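Local coordinates for protein glutathione s-transferase (Agrobacterium tumefaciens, PDB 2YCD) that probably conjugates glutathione to electrophilic compounds, consistent with herbicide detoxification in a soil bacterium, and binds S-(p-nitrobenzyl)glutathione, at residues L200-Y203 / V204-K208; Q105-R108 / A109-V112. One frame throughout, in Å; residues are numbered along the deposited sequence. Where two conformers were deposited one is given.

Interaction 1 (L200-Y203 / V204-K208)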
# COMPACT_ATOMS: atom_id res chain seq x y z
N LEU A 200 20.20 -6.86 4.28
CA LEU A 200 19.16 -6.64 3.27
C LEU A 200 19.57 -7.16 1.90
O LEU A 200 18.76 -7.77 1.19
CB LEU A 200 18.79 -5.15 3.20
CG LEU A 200 18.21 -4.49 4.46
CD1 LEU A 200 17.77 -3.09 4.12
CD2 LEU A 200 17.07 -5.29 5.06
N LEU A 201 20.83 -6.95 1.53
CA LEU A 201 21.38 -7.50 0.30
C LEU A 201 21.28 -9.03 0.30
O LEU A 201 20.86 -9.63 -0.68
CB LEU A 201 22.84 -7.08 0.17
CG LEU A 201 23.54 -7.57 -1.10
CD1 LEU A 201 22.78 -7.09 -2.34
CD2 LEU A 201 24.97 -7.06 -1.11
N ALA A 202 21.68 -9.65 1.40
CA ALA A 202 21.64 -11.10 1.52
C ALA A 202 20.20 -11.62 1.46
O ALA A 202 19.94 -12.69 0.90
CB ALA A 202 22.34 -11.56 2.81
N TYR A 203 19.29 -10.87 2.07
CA TYR A 203 17.86 -11.18 2.05
C TYR A 203 17.32 -11.18 0.61
O TYR A 203 16.69 -12.14 0.17
CB TYR A 203 17.13 -10.18 2.95
CG TYR A 203 15.62 -10.20 2.89
CD1 TYR A 203 14.89 -11.27 3.38
CD2 TYR A 203 14.92 -9.13 2.34
CE1 TYR A 203 13.50 -11.28 3.34
CE2 TYR A 203 13.54 -9.11 2.30
CZ TYR A 203 12.82 -10.18 2.79
OH TYR A 203 11.45 -10.18 2.71
N VAL A 204 17.61 -10.12 -0.13
CA VAL A 204 17.19 -10.05 -1.54
C VAL A 204 17.79 -11.23 -2.33
O VAL A 204 17.09 -11.88 -3.10
CB VAL A 204 17.63 -8.72 -2.15
CG1 VAL A 204 17.48 -8.75 -3.68
CG2 VAL A 204 16.81 -7.59 -1.55
N GLU A 205 19.08 -11.51 -2.12
CA GLU A 205 19.71 -12.63 -2.82
C GLU A 205 19.09 -13.98 -2.44
O GLU A 205 18.96 -14.87 -3.31
CB GLU A 205 21.24 -12.64 -2.64
CG GLU A 205 21.95 -11.44 -3.28
CD GLU A 205 21.68 -11.29 -4.77
OE1 GLU A 205 21.47 -12.32 -5.45
OE2 GLU A 205 21.69 -10.15 -5.28
N ARG A 206 18.70 -14.15 -1.18
CA ARG A 206 18.03 -15.39 -0.77
C ARG A 206 16.74 -15.62 -1.57
O ARG A 206 16.42 -16.75 -1.96
CB ARG A 206 17.72 -15.38 0.73
CG ARG A 206 18.92 -15.71 1.61
CD ARG A 206 18.49 -16.13 3.02
NE ARG A 206 17.86 -15.04 3.75
CZ ARG A 206 18.52 -14.05 4.32
NH1 ARG A 206 19.85 -13.98 4.23
NH2 ARG A 206 17.86 -13.12 4.98
N GLY A 207 15.98 -14.55 -1.78
CA GLY A 207 14.76 -14.65 -2.58
C GLY A 207 15.05 -14.95 -4.05
O GLY A 207 14.39 -15.79 -4.66
N LYS A 208 16.03 -14.26 -4.61
CA LYS A 208 16.39 -14.42 -6.02
C LYS A 208 16.92 -15.81 -6.34
O LYS A 208 16.84 -16.25 -7.49
CB LYS A 208 17.42 -13.36 -6.44
CG LYS A 208 16.86 -11.93 -6.45
CD LYS A 208 17.93 -10.85 -6.61
CE LYS A 208 18.76 -11.00 -7.85
NZ LYS A 208 19.75 -9.88 -7.93

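Interaction 2 (Q105-R108 / A109-V112)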
# COMPACT_ATOMS: atom_id res chain seq x y z
N GLN A 105 -3.29 -18.21 12.88
CA GLN A 105 -3.93 -16.91 12.69
C GLN A 105 -3.07 -15.72 13.11
O GLN A 105 -3.10 -14.67 12.45
CB GLN A 105 -5.30 -16.86 13.37
CG GLN A 105 -6.37 -17.67 12.65
CD GLN A 105 -6.39 -17.42 11.15
OE1 GLN A 105 -6.47 -16.28 10.69
NE2 GLN A 105 -6.30 -18.50 10.37
N LEU A 106 -2.31 -15.86 14.19
CA LEU A 106 -1.44 -14.78 14.64
C LEU A 106 -0.33 -14.54 13.62
O LEU A 106 -0.08 -13.40 13.22
CB LEU A 106 -0.86 -15.08 16.03
CG LEU A 106 -1.39 -14.22 17.18
CD1 LEU A 106 -2.85 -14.53 17.46
CD2 LEU A 106 -0.55 -14.42 18.44
N ARG A 107 0.33 -15.61 13.22
CA ARG A 107 1.41 -15.51 12.24
C ARG A 107 0.88 -14.96 10.91
O ARG A 107 1.55 -14.16 10.24
CB ARG A 107 2.07 -16.87 12.04
CG ARG A 107 2.76 -17.39 13.30
CD ARG A 107 3.38 -18.76 13.08
NE ARG A 107 2.51 -19.63 12.29
CZ ARG A 107 2.69 -20.94 12.15
NH1 ARG A 107 3.70 -21.54 12.77
NH2 ARG A 107 1.86 -21.65 11.40
N ARG A 108 -0.31 -15.37 10.52
CA ARG A 108 -0.92 -14.89 9.30
C ARG A 108 -1.15 -13.38 9.33
O ARG A 108 -0.86 -12.67 8.36
CB ARG A 108 -2.25 -15.62 9.07
CG ARG A 108 -2.75 -15.63 7.65
CD ARG A 108 -4.07 -16.37 7.59
NE ARG A 108 -4.58 -16.57 6.23
CZ ARG A 108 -4.30 -17.64 5.49
NH1 ARG A 108 -3.51 -18.59 5.96
NH2 ARG A 108 -4.82 -17.75 4.27
N ALA A 109 -1.68 -12.88 10.45
CA ALA A 109 -1.94 -11.45 10.59
C ALA A 109 -0.65 -10.65 10.50
O ALA A 109 -0.63 -9.56 9.90
CB ALA A 109 -2.68 -11.18 11.91
N ARG A 110 0.43 -11.15 11.09
CA ARG A 110 1.71 -10.47 11.00
C ARG A 110 2.29 -10.52 9.58
O ARG A 110 2.95 -9.56 9.14
CB ARG A 110 2.71 -11.02 12.02
CG ARG A 110 2.23 -10.82 13.46
CD ARG A 110 3.40 -10.92 14.43
NE ARG A 110 3.98 -12.26 14.40
CZ ARG A 110 3.60 -13.26 15.19
NH1 ARG A 110 2.64 -13.07 16.09
NH2 ARG A 110 4.18 -14.45 15.09
N THR A 111 2.05 -11.61 8.86
CA THR A 111 2.49 -11.71 7.47
C THR A 111 1.79 -10.63 6.64
O THR A 111 2.43 -9.94 5.83
CB THR A 111 2.19 -13.11 6.91
OG1 THR A 111 2.83 -14.09 7.73
CG2 THR A 111 2.73 -13.25 5.49
N VAL A 112 0.49 -10.46 6.85
CA VAL A 112 -0.26 -9.41 6.16
C VAL A 112 0.28 -8.02 6.54
O VAL A 112 0.40 -7.14 5.67
CB VAL A 112 -1.78 -9.57 6.45
CG1 VAL A 112 -2.58 -8.37 5.94
CG2 VAL A 112 -2.30 -10.88 5.84

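Interaction 1 (L200-Y203 / V204-K208)
Arg206 folds back along its own helix onto Ala202 and Tyr203, one turn earlier, in the helix 198-208 of the all-helical C-terminal domain of this glutathione transferase. At the root of the side chain, Arg206 CB sits 3.4 Å from Tyr203 O. With CG turned beside the backbone N (chi1 -80°), the chain heads back toward the preceding turn, and Arg206 CG comes 3.3 Å from Ala202 O, the same oxygen that accepts from Arg206 N at 2.8 Å. A bend at chi3 (-65°) then lays the guanidinium over the backbone: Tyr203 CA lies 3.5 Å above the plane of the Arg206 guanidinium, toward the rim. The two terminal nitrogens part company here. NH1 rests near the methyl of Ala202, whereas NH2 reaches the edge of the Tyr203 ring, close to the ring plane, with the two flat groups inclined at 59°; this is an edge contact and not a cation-pi stack. NH2 also donates to Glu168 O, which anchors the tip to the loop beside Trp169. Tyr203 itself points into the domain, packing on Met181 and Leu185 of helix 176-185, and its OH is hydrogen-bonded to Asp178. Farther round the helix, Lys208 NZ makes a weak bond of 3.3 Å to Glu205 OE2, part of a salt bridge, and the same NZ also pairs with Glu189 OE2.

Interaction 2 (Q105-R108 / A109-V112)
Backbone N-H groups of 109-112 point back to the carbonyls of 105-108 in regular i to i+4 steps: Ala109 N meets Gln105 O, Arg110 N meets Leu106 O, Thr111 N meets Arg107 O and Val112 N meets Arg108 O, all between 2.9 and 3.1 Å. Arg107 O takes a second bond. Thr111 OG1, set beside its own backbone N (chi1 -58°), donates to Arg107 O at 2.8 Å from above the carbonyl plane, while Thr111 N arrives from the opposite face. Two donors thus grip one oxygen, and the threonine hydroxyl is satisfied within the helix although its side chain is buried against Leu101 and Pro102. This is the first part of the long helix 105-135, which opens the helical region following the thioredoxin-like domain of the transferase. Asp104, the residue before the helix, accepts from Arg107 N through its OD2. Arg110 bends back at chi3 (-63°), laying its guanidinium across the preceding turn; Leu106 O lies 3.9 Å above the plane of the Arg110 guanidinium, offset toward the rim. Arg110 NH1 reaches Leu106 CB at 4.0 Å, and Arg110 NH2 comes 3.7 Å from Arg107 CG, the aliphatic root of that side chain. The charged groups stay apart, Arg107 NE 6.1 Å from Arg110 NH2, their planes tilted by 85°. Arg110 NH2 forms a salt bridge with Glu171. Leu106 packs on Leu81 of the second subunit, and Ala109 on His92 of the same neighbour.

Overall arrangement
Along the chain 105-112 comes first, at the start of helix 105-135, and 200-208 much later, on helix 198-208, after helices 142-164 and 176-185. Their centres lie 22 Å apart and their nearest atoms about 10 Å, so interactions 1 and 2 do not touch. Interaction 2 faces the second subunit, whereas no other protein chain of the assembly reaches interaction 1, which packs against helices 142-164 and 176-185. An arginine from each nevertheless reaches the same loop, between helices 142-164 and 176-185: Arg206 at residue 168 and Arg110 at residue 171. That loop therefore links helix 198-208 to helix 105-135, which meets the second subunit.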